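Local coordinates for antifreeze protein (Marinomonas primoryensis, PDB 3P4G) that binds ice as a hyperactive, calcium-dependent antifreeze domain folded as a right-handed beta-helix, probably through ordered, clathrate-like waters held on its ice-binding face, at residues A48-L53 with A75-G80; T119-V124 with G137-N142; H166-I171 with G191-D196; N237-V242 with V260-H265. All coordinates share one frame; numbering follows the deposited sequence.

Contact 1 of 4, residues A48-L53 with A75-G80. With CA (calcium ion), chain F; CA (calcium ion), chain E; CA (calcium ion), chain G.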
loop_
_atom_site.group_PDB
_atom_site.type_symbol
_atom_site.label_atom_id
_atom_site.label_comp_id
_atom_site.label_asym_id
_atom_site.label_seq_id
_atom_site.Cartn_x
_atom_site.Cartn_y
_atom_site.Cartn_z
ATOM N N ALA A 48 -19.693 12.949 -21.089
ATOM C CA ALA A 48 -19.759 14.341 -20.567
ATOM C C ALA A 48 -19.650 14.284 -19.062
ATOM O O ALA A 48 -19.703 13.214 -18.466
ATOM C CB ALA A 48 -21.073 15.028 -20.945
ATOM N N THR A 49 -19.524 15.446 -18.443
ATOM C CA THR A 49 -19.462 15.477 -17.000
ATOM C C THR A 49 -20.794 14.940 -16.425
ATOM O O THR A 49 -21.882 15.161 -16.981
ATOM C CB THR A 49 -19.144 16.885 -16.446
ATOM O OG1 THR A 49 -20.120 17.808 -16.921
ATOM C CG2 THR A 49 -17.752 17.326 -16.900
ATOM N N LEU A 50 -20.673 14.222 -15.317
ATOM C CA LEU A 50 -21.801 13.601 -14.644
ATOM C C LEU A 50 -21.630 13.956 -13.170
ATOM O O LEU A 50 -20.665 13.565 -12.524
ATOM C CB LEU A 50 -21.796 12.065 -14.868
ATOM C CG LEU A 50 -23.107 11.311 -14.616
ATOM C CD1 LEU A 50 -23.013 9.896 -15.227
ATOM C CD2 LEU A 50 -23.380 11.255 -13.112
ATOM N N ASN A 51 -22.577 14.705 -12.646
ATOM C CA ASN A 51 -22.511 15.163 -11.268
ATOM C C ASN A 51 -23.858 14.931 -10.569
ATOM O O ASN A 51 -24.845 15.633 -10.821
ATOM C CB ASN A 51 -22.135 16.657 -11.279
ATOM C CG ASN A 51 -21.870 17.254 -9.853
ATOM O OD1 ASN A 51 -22.168 16.657 -8.824
ATOM N ND2 ASN A 51 -21.350 18.479 -9.825
ATOM N N VAL A 52 -23.878 13.963 -9.663
ATOM C CA VAL A 52 -25.141 13.637 -9.020
ATOM C C VAL A 52 -25.408 14.448 -7.751
ATOM O O VAL A 52 -26.482 14.306 -7.136
ATOM C CB VAL A 52 -25.303 12.090 -8.811
ATOM C CG1 VAL A 52 -25.665 11.392 -10.164
ATOM C CG2 VAL A 52 -24.044 11.453 -8.229
ATOM N N LEU A 53 -24.468 15.342 -7.392
ATOM C CA LEU A 53 -24.725 16.428 -6.426
ATOM C C LEU A 53 -25.117 15.865 -5.053
ATOM O O LEU A 53 -24.669 14.779 -4.654
ATOM C CB LEU A 53 -25.813 17.419 -6.965
ATOM C CG LEU A 53 -25.423 18.168 -8.254
ATOM C CD1 LEU A 53 -26.636 18.732 -8.994
ATOM C CD2 LEU A 53 -24.424 19.305 -7.958
ATOM N N ALA A 75 -13.256 17.102 -11.804
ATOM C CA ALA A 75 -13.766 15.731 -11.914
ATOM C C ALA A 75 -14.648 15.631 -13.154
ATOM O O ALA A 75 -15.429 16.546 -13.427
ATOM C CB ALA A 75 -14.626 15.368 -10.643
ATOM N N VAL A 76 -14.537 14.536 -13.896
ATOM C CA VAL A 76 -15.512 14.200 -14.922
ATOM C C VAL A 76 -16.788 13.643 -14.264
ATOM O O VAL A 76 -17.923 14.056 -14.617
ATOM C CB VAL A 76 -14.917 13.197 -15.923
ATOM C CG1 VAL A 76 -15.969 12.729 -16.921
ATOM C CG2 VAL A 76 -13.695 13.879 -16.655
ATOM N N LEU A 77 -16.594 12.766 -13.290
ATOM C CA LEU A 77 -17.713 12.141 -12.606
ATOM C C LEU A 77 -17.607 12.548 -11.129
ATOM O O LEU A 77 -16.597 12.261 -10.492
ATOM C CB LEU A 77 -17.615 10.626 -12.802
ATOM C CG LEU A 77 -18.531 9.708 -12.030
ATOM C CD1 LEU A 77 -19.937 10.149 -11.894
ATOM C CD2 LEU A 77 -18.487 8.355 -12.774
ATOM N N ASP A 78 -18.638 13.243 -10.629
ATOM C CA ASP A 78 -18.649 13.738 -9.244
ATOM C C ASP A 78 -19.877 13.174 -8.519
ATOM O O ASP A 78 -21.030 13.388 -8.965
ATOM C CB ASP A 78 -18.596 15.288 -9.288
ATOM C CG ASP A 78 -18.548 15.946 -7.929
ATOM O OD1 ASP A 78 -18.531 15.293 -6.877
ATOM O OD2 ASP A 78 -18.556 17.203 -7.914
ATOM N N MET A 79 -19.629 12.405 -7.465
ATOM C CA MET A 79 -20.727 11.729 -6.722
ATOM C C MET A 79 -21.306 12.737 -5.714
ATOM O O MET A 79 -22.428 12.566 -5.204
ATOM C CB MET A 79 -20.241 10.459 -6.026
ATOM C CG MET A 79 -19.667 9.412 -7.010
ATOM S SD MET A 79 -20.865 8.851 -8.277
ATOM C CE MET A 79 -22.065 7.888 -7.328
ATOM N N GLY A 80 -20.546 13.799 -5.479
ATOM C CA GLY A 80 -20.959 14.930 -4.615
ATOM C C GLY A 80 -20.982 14.597 -3.141
ATOM O O GLY A 80 -20.452 13.550 -2.668
HETATM CA CA CA F . -24.218 12.638 -3.708
HETATM CA CA CA E . -28.365 13.693 -6.016
HETATM CA CA CA G . -20.044 11.463 -1.582
HETATM O O HOH W 1 -21.077 17.967 -6.634
#

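Contact 2 of 4, residues T119-V124 with G137-N142. With CA (calcium ion), chain I; CA (calcium ion), chain J; CA (calcium ion), chain H; MG (magnesium ion), chain R.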
loop_
_atom_site.group_PDB
_atom_site.type_symbol
_atom_site.label_atom_id
_atom_site.label_comp_id
_atom_site.label_asym_id
_atom_site.label_seq_id
_atom_site.Cartn_x
_atom_site.Cartn_y
_atom_site.Cartn_z
ATOM N N THR A 119 -13.138 13.053 1.850
ATOM C CA THR A 119 -13.409 12.845 3.275
ATOM C C THR A 119 -14.446 11.688 3.385
ATOM O O THR A 119 -15.018 11.202 2.388
ATOM C CB THR A 119 -13.971 14.098 3.948
ATOM O OG1 THR A 119 -15.302 14.315 3.472
ATOM C CG2 THR A 119 -13.062 15.377 3.638
ATOM N N GLY A 120 -14.584 11.166 4.596
ATOM C CA GLY A 120 -15.464 10.014 4.818
ATOM C C GLY A 120 -14.700 8.703 4.753
ATOM O O GLY A 120 -13.554 8.633 4.231
ATOM N N ASN A 121 -15.371 7.658 5.219
ATOM C CA ASN A 121 -14.809 6.299 5.307
ATOM C C ASN A 121 -15.221 5.592 4.010
ATOM O O ASN A 121 -16.341 5.090 3.886
ATOM C CB ASN A 121 -15.355 5.565 6.527
ATOM C CG ASN A 121 -15.059 6.327 7.805
ATOM O OD1 ASN A 121 -13.914 6.400 8.247
ATOM N ND2 ASN A 121 -16.087 6.919 8.383
ATOM N N ASP A 122 -14.319 5.656 3.050
ATOM C CA ASP A 122 -14.667 5.231 1.676
ATOM C C ASP A 122 -14.176 3.821 1.374
ATOM O O ASP A 122 -13.137 3.411 1.877
ATOM C CB ASP A 122 -14.054 6.161 0.662
ATOM C CG ASP A 122 -14.465 7.640 0.912
ATOM O OD1 ASP A 122 -15.667 7.988 0.762
ATOM O OD2 ASP A 122 -13.615 8.452 1.284
ATOM N N GLU A 123 -14.849 3.175 0.427
ATOM C CA GLU A 123 -14.503 1.804 0.015
ATOM C C GLU A 123 -14.273 1.867 -1.491
ATOM O O GLU A 123 -15.208 2.255 -2.232
ATOM C CB GLU A 123 -15.667 0.867 0.370
ATOM C CG GLU A 123 -15.372 -0.590 0.127
ATOM C CD GLU A 123 -16.294 -1.588 0.891
ATOM O OE1 GLU A 123 -16.972 -1.312 1.960
ATOM O OE2 GLU A 123 -16.317 -2.731 0.382
ATOM N N VAL A 124 -13.034 1.610 -1.937
ATOM C CA VAL A 124 -12.691 1.727 -3.385
ATOM C C VAL A 124 -12.180 0.374 -3.860
ATOM O O VAL A 124 -11.229 -0.170 -3.256
ATOM C CB VAL A 124 -11.622 2.829 -3.638
ATOM C CG1 VAL A 124 -11.280 2.990 -5.161
ATOM C CG2 VAL A 124 -12.095 4.161 -3.113
ATOM N N GLY A 137 -8.120 10.087 0.768
ATOM C CA GLY A 137 -8.506 11.212 1.612
ATOM C C GLY A 137 -8.576 10.915 3.110
ATOM O O GLY A 137 -8.095 9.847 3.607
ATOM N N THR A 138 -9.193 11.833 3.837
ATOM C CA THR A 138 -9.354 11.688 5.295
ATOM C C THR A 138 -10.233 10.473 5.629
ATOM O O THR A 138 -10.822 9.857 4.711
ATOM C CB THR A 138 -9.915 12.962 5.953
ATOM O OG1 THR A 138 -11.280 13.167 5.545
ATOM C CG2 THR A 138 -9.069 14.217 5.561
ATOM N N ASP A 139 -10.286 10.154 6.929
ATOM C CA ASP A 139 -11.061 9.013 7.470
ATOM C C ASP A 139 -10.511 7.636 7.013
ATOM O O ASP A 139 -9.457 7.531 6.350
ATOM C CB ASP A 139 -12.572 9.150 7.155
ATOM C CG ASP A 139 -13.389 9.695 8.321
ATOM O OD1 ASP A 139 -12.791 10.056 9.386
ATOM O OD2 ASP A 139 -14.659 9.775 8.169
ATOM N N ASN A 140 -11.248 6.589 7.339
ATOM C CA ASN A 140 -10.669 5.235 7.358
ATOM C C ASN A 140 -11.134 4.462 6.145
ATOM O O ASN A 140 -12.276 4.017 6.081
ATOM C CB ASN A 140 -11.102 4.591 8.653
ATOM C CG ASN A 140 -10.854 5.540 9.863
ATOM O OD1 ASN A 140 -9.760 5.574 10.398
ATOM N ND2 ASN A 140 -11.838 6.362 10.194
ATOM N N ASP A 141 -10.249 4.414 5.160
ATOM C CA ASP A 141 -10.605 3.937 3.823
ATOM C C ASP A 141 -10.112 2.532 3.525
ATOM O O ASP A 141 -9.022 2.113 3.970
ATOM C CB ASP A 141 -10.043 4.887 2.790
ATOM C CG ASP A 141 -10.462 6.347 3.069
ATOM O OD1 ASP A 141 -11.669 6.705 2.917
ATOM O OD2 ASP A 141 -9.568 7.169 3.334
ATOM N N ASN A 142 -10.914 1.836 2.737
ATOM C CA ASN A 142 -10.546 0.527 2.203
ATOM C C ASN A 142 -10.272 0.687 0.720
ATOM O O ASN A 142 -11.135 1.233 -0.002
ATOM C CB ASN A 142 -11.657 -0.457 2.391
ATOM C CG ASN A 142 -11.144 -1.895 2.345
ATOM O OD1 ASN A 142 -10.615 -2.400 3.335
ATOM N ND2 ASN A 142 -11.220 -2.529 1.144
HETATM CA CA CA I . -11.810 8.975 2.700
HETATM CA CA CA J . -7.793 7.754 4.699
HETATM CA CA CA H . -15.941 10.296 0.567
HETATM MG MG MG R . -15.915 11.142 8.999
HETATM O O HOH W 2 -12.276 -1.969 -1.114
HETATM O O HOH W 3 -14.973 10.394 10.754
HETATM O O HOH W 4 -17.315 9.681 9.171
#

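Contact 3 of 4, residues H166-I171 with G191-D196. With CA (calcium ion), chain L; MG (magnesium ion), chain T; CA (calcium ion), chain M.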
loop_
_atom_site.group_PDB
_atom_site.type_symbol
_atom_site.label_atom_id
_atom_site.label_comp_id
_atom_site.label_asym_id
_atom_site.label_seq_id
_atom_site.Cartn_x
_atom_site.Cartn_y
_atom_site.Cartn_z
ATOM N N HIS A 166 -1.234 -7.301 -7.562
ATOM C CA HIS A 166 0.044 -7.485 -8.246
ATOM C C HIS A 166 1.197 -6.609 -7.696
ATOM O O HIS A 166 1.529 -6.696 -6.502
ATOM C CB HIS A 166 -0.149 -7.362 -9.772
ATOM C CG HIS A 166 -1.144 -8.330 -10.345
ATOM N ND1 HIS A 166 -1.641 -8.212 -11.630
ATOM C CD2 HIS A 166 -1.728 -9.436 -9.819
ATOM C CE1 HIS A 166 -2.480 -9.210 -11.870
ATOM N NE2 HIS A 166 -2.549 -9.972 -10.788
ATOM N N ASP A 167 1.797 -5.725 -8.525
ATOM C CA ASP A 167 3.063 -5.051 -8.140
ATOM C C ASP A 167 2.819 -3.607 -7.708
ATOM O O ASP A 167 1.776 -2.997 -8.040
ATOM C CB ASP A 167 4.012 -4.940 -9.362
ATOM C CG ASP A 167 4.456 -6.278 -9.895
ATOM O OD1 ASP A 167 4.453 -7.279 -9.167
ATOM O OD2 ASP A 167 4.836 -6.324 -11.078
ATOM N N VAL A 168 3.792 -3.070 -6.997
ATOM C CA VAL A 168 3.835 -1.611 -6.781
ATOM C C VAL A 168 5.009 -1.079 -7.604
ATOM O O VAL A 168 6.168 -1.452 -7.385
ATOM C CB VAL A 168 4.058 -1.259 -5.310
ATOM C CG1 VAL A 168 4.211 0.274 -5.141
ATOM C CG2 VAL A 168 2.902 -1.747 -4.395
ATOM N N SER A 169 4.699 -0.172 -8.529
ATOM C CA SER A 169 5.748 0.505 -9.302
ATOM C C SER A 169 5.708 1.992 -8.998
ATOM O O SER A 169 6.702 2.706 -9.236
ATOM C CB SER A 169 5.557 0.267 -10.801
ATOM O OG SER A 169 5.882 -1.084 -11.195
ATOM N N GLY A 170 4.583 2.492 -8.493
ATOM C CA GLY A 170 4.476 3.883 -8.064
ATOM C C GLY A 170 4.804 4.080 -6.585
ATOM O O GLY A 170 5.518 3.253 -5.964
ATOM N N ILE A 171 4.357 5.206 -6.028
ATOM C CA ILE A 171 4.650 5.534 -4.636
ATOM C C ILE A 171 3.358 5.460 -3.809
ATOM O O ILE A 171 2.418 6.254 -4.039
ATOM C CB ILE A 171 5.308 6.961 -4.506
ATOM C CG1 ILE A 171 6.685 6.952 -5.184
ATOM C CG2 ILE A 171 5.511 7.284 -3.046
ATOM C CD1 ILE A 171 7.306 8.292 -5.434
ATOM N N GLY A 191 9.231 1.446 -7.163
ATOM C CA GLY A 191 8.042 1.482 -6.257
ATOM C C GLY A 191 8.468 1.741 -4.832
ATOM O O GLY A 191 9.606 1.397 -4.419
ATOM N N LYS A 192 7.557 2.334 -4.053
ATOM C CA LYS A 192 7.783 2.581 -2.632
ATOM C C LYS A 192 6.515 2.335 -1.871
ATOM O O LYS A 192 5.413 2.658 -2.368
ATOM C CB LYS A 192 8.209 4.021 -2.390
ATOM C CG LYS A 192 9.480 4.377 -3.174
ATOM C CD LYS A 192 10.104 5.680 -2.672
ATOM C CE LYS A 192 11.136 6.184 -3.683
ATOM N NZ LYS A 192 12.263 5.207 -3.900
ATOM N N VAL A 193 6.655 1.870 -0.626
ATOM C CA VAL A 193 5.491 1.802 0.291
ATOM C C VAL A 193 5.965 2.474 1.554
ATOM O O VAL A 193 6.877 1.976 2.207
ATOM C CB VAL A 193 4.986 0.387 0.604
ATOM C CG1 VAL A 193 3.873 0.411 1.740
ATOM C CG2 VAL A 193 4.420 -0.251 -0.646
ATOM N N LEU A 194 5.351 3.631 1.837
ATOM C CA LEU A 194 5.672 4.463 3.002
ATOM C C LEU A 194 4.474 4.392 3.918
ATOM O O LEU A 194 3.385 4.864 3.557
ATOM C CB LEU A 194 5.939 5.913 2.495
ATOM C CG LEU A 194 6.894 5.981 1.297
ATOM C CD1 LEU A 194 7.044 7.480 0.794
ATOM C CD2 LEU A 194 8.251 5.397 1.680
ATOM N N LEU A 195 4.651 3.762 5.081
ATOM C CA LEU A 195 3.527 3.517 6.023
ATOM C C LEU A 195 3.284 4.761 6.898
ATOM O O LEU A 195 2.169 4.982 7.432
ATOM C CB LEU A 195 3.767 2.214 6.836
ATOM C CG LEU A 195 4.059 0.989 5.997
ATOM C CD1 LEU A 195 4.476 -0.177 6.945
ATOM C CD2 LEU A 195 2.840 0.554 5.151
ATOM N N ASP A 196 4.327 5.586 6.992
ATOM C CA ASP A 196 4.298 6.897 7.669
ATOM C C ASP A 196 3.993 6.781 9.195
ATOM O O ASP A 196 4.219 5.726 9.808
ATOM C CB ASP A 196 3.317 7.806 6.928
ATOM C CG ASP A 196 3.724 9.298 6.999
ATOM O OD1 ASP A 196 3.455 10.053 6.074
ATOM O OD2 ASP A 196 4.379 9.697 7.965
HETATM CA CA CA L . 0.377 5.126 8.956
HETATM MG MG MG T . 6.121 -7.783 -11.749
HETATM CA CA CA M . 4.469 3.712 11.098
HETATM O O HOH W 5 5.512 -9.219 -10.545
HETATM O O HOH W 6 6.646 -5.820 -12.892
HETATM O O HOH W 7 7.286 -8.819 -13.149
HETATM O O HOH W 8 8.200 -7.247 -10.808
#

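Contact 4 of 4, residues N237-V242 with V260-H265. With CA (calcium ion), chain N; CA (calcium ion), chain O.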
loop_
_atom_site.group_PDB
_atom_site.type_symbol
_atom_site.label_atom_id
_atom_site.label_comp_id
_atom_site.label_asym_id
_atom_site.label_seq_id
_atom_site.Cartn_x
_atom_site.Cartn_y
_atom_site.Cartn_z
ATOM N N ASN A 237 9.383 0.780 17.969
ATOM C CA ASN A 237 9.862 -0.600 18.219
ATOM C C ASN A 237 9.234 -1.529 17.185
ATOM O O ASN A 237 8.066 -1.924 17.308
ATOM C CB ASN A 237 9.467 -1.001 19.630
ATOM C CG ASN A 237 9.877 0.050 20.648
ATOM O OD1 ASN A 237 10.958 0.628 20.538
ATOM N ND2 ASN A 237 8.987 0.348 21.624
ATOM N N ASP A 238 9.990 -1.778 16.118
ATOM C CA ASP A 238 9.504 -2.434 14.899
ATOM C C ASP A 238 9.923 -3.901 14.823
ATOM O O ASP A 238 10.896 -4.309 15.426
ATOM C CB ASP A 238 10.094 -1.697 13.698
ATOM C CG ASP A 238 9.817 -0.194 13.774
ATOM O OD1 ASP A 238 8.602 0.157 13.710
ATOM O OD2 ASP A 238 10.746 0.650 13.798
ATOM N N ILE A 239 9.219 -4.655 13.996
ATOM C CA ILE A 239 9.658 -6.015 13.679
ATOM C C ILE A 239 9.665 -6.170 12.142
ATOM O O ILE A 239 8.667 -5.813 11.460
ATOM C CB ILE A 239 8.810 -7.126 14.358
ATOM C CG1 ILE A 239 9.391 -8.480 13.904
ATOM C CG2 ILE A 239 7.279 -7.040 13.961
ATOM C CD1 ILE A 239 9.046 -9.660 14.878
ATOM N N VAL A 240 10.782 -6.618 11.607
ATOM C CA VAL A 240 10.931 -6.846 10.167
ATOM C C VAL A 240 11.244 -8.309 9.983
ATOM O O VAL A 240 12.137 -8.853 10.666
ATOM C CB VAL A 240 12.059 -5.966 9.576
ATOM C CG1 VAL A 240 12.293 -6.273 8.081
ATOM C CG2 VAL A 240 11.718 -4.438 9.738
ATOM N N ARG A 241 10.537 -8.954 9.062
ATOM C CA ARG A 241 10.842 -10.341 8.771
ATOM C C ARG A 241 11.032 -10.475 7.250
ATOM O O ARG A 241 10.191 -9.983 6.486
ATOM C CB ARG A 241 9.721 -11.246 9.227
ATOM C CG ARG A 241 9.901 -12.742 8.845
ATOM C CD ARG A 241 9.326 -13.618 9.916
ATOM N NE ARG A 241 7.888 -13.437 9.994
ATOM C CZ ARG A 241 7.022 -14.062 9.185
ATOM N NH1 ARG A 241 7.491 -14.892 8.260
ATOM N NH2 ARG A 241 5.688 -13.846 9.279
ATOM N N VAL A 242 12.126 -11.107 6.856
ATOM C CA VAL A 242 12.405 -11.382 5.421
ATOM C C VAL A 242 12.519 -12.888 5.270
ATOM O O VAL A 242 13.334 -13.560 5.943
ATOM C CB VAL A 242 13.699 -10.710 4.887
ATOM C CG1 VAL A 242 13.947 -11.062 3.368
ATOM C CG2 VAL A 242 13.678 -9.201 5.135
ATOM N N VAL A 260 13.407 -5.703 15.971
ATOM C CA VAL A 260 13.707 -7.104 15.726
ATOM C C VAL A 260 13.807 -7.316 14.216
ATOM O O VAL A 260 12.936 -6.838 13.446
ATOM C CB VAL A 260 12.578 -8.030 16.314
ATOM C CG1 VAL A 260 12.721 -9.448 15.744
ATOM C CG2 VAL A 260 12.630 -7.952 17.885
ATOM N N LEU A 261 14.849 -8.027 13.785
ATOM C CA LEU A 261 14.954 -8.449 12.380
ATOM C C LEU A 261 15.059 -9.969 12.337
ATOM O O LEU A 261 15.937 -10.571 12.941
ATOM C CB LEU A 261 16.189 -7.815 11.720
ATOM C CG LEU A 261 16.457 -8.333 10.293
ATOM C CD1 LEU A 261 15.297 -7.969 9.344
ATOM C CD2 LEU A 261 17.735 -7.614 9.799
ATOM N N ILE A 262 14.105 -10.577 11.671
ATOM C CA ILE A 262 14.132 -12.012 11.403
ATOM C C ILE A 262 14.445 -12.271 9.961
ATOM O O ILE A 262 13.723 -11.837 9.069
ATOM C CB ILE A 262 12.802 -12.675 11.791
ATOM C CG1 ILE A 262 12.589 -12.489 13.301
ATOM C CG2 ILE A 262 12.824 -14.238 11.539
ATOM C CD1 ILE A 262 11.221 -12.653 13.654
ATOM N N VAL A 263 15.525 -13.019 9.743
ATOM C CA VAL A 263 15.966 -13.313 8.375
ATOM C C VAL A 263 15.947 -14.807 8.231
ATOM O O VAL A 263 16.723 -15.529 8.885
ATOM C CB VAL A 263 17.329 -12.613 8.035
ATOM C CG1 VAL A 263 18.139 -12.423 9.223
ATOM C CG2 VAL A 263 18.127 -13.282 6.978
ATOM N N GLU A 264 15.083 -15.291 7.334
ATOM C CA GLU A 264 14.882 -16.734 7.259
ATOM C C GLU A 264 15.806 -17.457 6.249
ATOM O O GLU A 264 15.817 -18.687 6.201
ATOM C CB GLU A 264 13.418 -17.039 6.946
ATOM C CG GLU A 264 12.444 -16.490 7.980
ATOM C CD GLU A 264 10.990 -16.914 7.721
ATOM O OE1 GLU A 264 10.732 -17.710 6.807
ATOM O OE2 GLU A 264 10.081 -16.451 8.451
ATOM N N HIS A 265 16.540 -16.698 5.426
ATOM C CA HIS A 265 17.339 -17.281 4.340
ATOM C C HIS A 265 18.740 -16.605 4.305
ATOM O O HIS A 265 19.216 -16.109 5.348
ATOM C CB HIS A 265 16.505 -17.185 3.025
ATOM C CG HIS A 265 16.829 -18.268 2.047
ATOM N ND1 HIS A 265 17.970 -18.248 1.263
ATOM C CD2 HIS A 265 16.220 -19.451 1.792
ATOM C CE1 HIS A 265 18.028 -19.363 0.544
ATOM N NE2 HIS A 265 16.955 -20.086 0.811
HETATM CA CA CA N . 8.597 2.471 12.982
HETATM CA CA CA O . 12.695 1.230 14.920
#

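Contact 1 of 4, residues A48-L53 with A75-G80
Asn51 and Asp78 both carry CG anti to the backbone N (chi1 -174° and -178°), and this shared torsion lays their flat ends side by side on the outer surface of the calcium-bound beta-helix, each on its own coil. The amide of Asn51 stacks on the carboxylate of Asp78 with 24° between the planes; ND2 of Asn51 stays 3.6 Å from OD2 of Asp78. A water joins them instead, donating to Asn51 OD1 at 2.8 Å and to Asp78 OD2 at 2.9 Å. Each side chain also turns back on its own coil in an Asx turn: Asn51 OD1 accepts from Leu53 N, and Asp78 OD1, met from above the carboxylate plane, accepts from Gly80 N.

The backbones run parallel, Leu50 N bonding to Val76 O, Asp78 N to Leu50 O and Val52 N to Asp78 O. On the inward face Leu50 and Leu77 point the same way, CD2 of Leu50 lying 3.8 Å from CD1 of Leu77. Val52, buried beside them, puts CG2 4.1 Å from SD of Met79, whose chain is bent at both chi2 and chi3; Val59 on strand 58-61 meets both residues from across the coil. Where the coils turn, the carbonyls of Leu53 and Met79 converge on one calcium ion, Leu53 O at 2.4 Å and Met79 O at 2.3 Å.

Contact 2 of 4, residues T119-V124 with G137-N142
This is a calcium-bridged pairing of two successive turns of the beta-helix, Thr119 to Asp122 beside the equivalent Thr138 to Asp141. One calcium ion lies between them, bound by Gly120 O, Asp122 OD2, Thr138 O and Asp141 OD1, with Gly118 O and Ala136 O completing its six ligands. Asp122 and Asp141 each bridge two calcium ions, one through each carboxylate oxygen, and Asp141 OD1, 2.3 Å from the shared ion, also takes Asp122 N on its anti lone pair at 2.9 Å.

On the solvent-facing side of the turn, Asn121 OD1 accepts twice from Asn140, from the backbone N at 2.8 Å and from ND2 at 2.8 Å; the two amides are nearly coplanar, 13° apart. An alanine here has no acceptor to offer, and the amide of Asn140 would probably be left freer to turn, with both its donors robbed of a common partner. Thr119 and Thr138 point the same way beside this row, consistent with the repeated Thr and Asn rows of an ice-binding face.

Past the turn Asn142 N bonds to Asp122 O and Val124 N to Asn142 O, starting the parallel pairing of strands 123-126 and 142-145, with strand 104-107 bonded to Glu123 on the far side and Asn161 to Asp141 beyond.

Contact 3 of 4, residues H166-I171 with G191-D196
The carbonyl O of Gly170 is gripped by two groups of the next coil: Lys192 N donates to it in the carbonyl plane at 2.9 Å, and CA of Gly191 makes a CH...O contact with it at 3.1 Å. This is the one conventional hydrogen bond across the pair, and it marks the place where the loop of the beta-helix at 166-170 runs into parallel strand pairing, Ile171 lying beside Lys192. Glycine suits position 191 because a CB would run into the carbonyl O of Val168; the bare backbone can therefore come close to Ser169, with 3.9 Å between the two CA atoms.

Val168 points inward toward the second coil. Its CG1, set anti to the backbone N (chi1 175°), reaches to 3.8 Å from Lys192 O, while CG2 is 4.3 Å from CG2 of Val193. On the outside, Ile171 is modelled in two conformers, so its approach to Leu194 is tentative. The Lys192 chain leads away from the contact to a salt bridge with Glu211 on the following coil, and the hydroxyl of Ser169 is bonded to Asn188. Two residues before Ser169, Asp167 OD2 holds a magnesium ion at 2.1 Å, with four waters around the metal.

Inside the coil Val168 rests on Val183 and Val193 on Val181, both of strand 180-183, while strand 171-173 lies alongside strand 192-194.

Contact 4 of 4, residues N237-V242 with V260-H265
Val240 and Leu261 make the tight side of this contact. Both are buried on the inward face, where CG1 of Val240 lies 3.7 Å from CD1 of Leu261, and that same CD1 comes to 3.5 Å from Val240 O. Ile231 on strand 230-232 packs against Val240, and Ile280 of strand 279-282 against Leu261.

Between the two faces the backbones pair without a break. Val260 N bonds to Asp238 O, Val240 N to Val260 O, Ile262 N to Val240 O, Val242 N to Ile262 O and Glu264 N to Val242 O. These are neighbouring coils of the right-handed beta-helix: strands 239-242 and 260-263 run parallel with their axes 4.7 Å apart and only 9° between them. Just before the first strand Asp238 bridges two calcium ions, OD1 bound to one and OD2 to the other.

The outward face is more open, with Ile239, Arg241 and Val260 partly exposed. Ile239 CD1 sits 3.8 Å from CG1 of Val260 and 3.9 Å from CD1 of Ile262. Farther along, the Arg241 chain bends at chi2 and chi3, putting CD 3.9 Å from Ile262 CG2 and NH1 in a salt bridge with Glu264 OE2 at 3.0 Å. OE2 comes to the edge of the guanidinium, whose plane is 11° from that of the carboxylate. A leucine in place of Arg241 would carry no charge and is likely to leave Glu264 without its cationic mate on the first strand. Tyr323, the last residue of the chain, touches both Arg241 and Ile262.

In the fold
All four contacts join successive coils of one solenoid, strung along it in chain order, with contacts 1 and 4 about 46 Å apart between centres. Contacts 1 and 3 belong to one run of parallel strands, contacts 2 and 4 to the other. Contact 4 is the buried one, carried by unbroken backbone pairing and aliphatic packing, with one salt bridge outside; contact 1 has the same two-faced strand pattern but a hydrated amide-carboxylate pair on its outer side. Contact 2 lies at the calcium turns, where metal ligands and polar side chains dominate. Contact 3, whose centre is about 6 Å from the centre of the chain, is the smallest, a loop entering a strand with a single hydrogen bond.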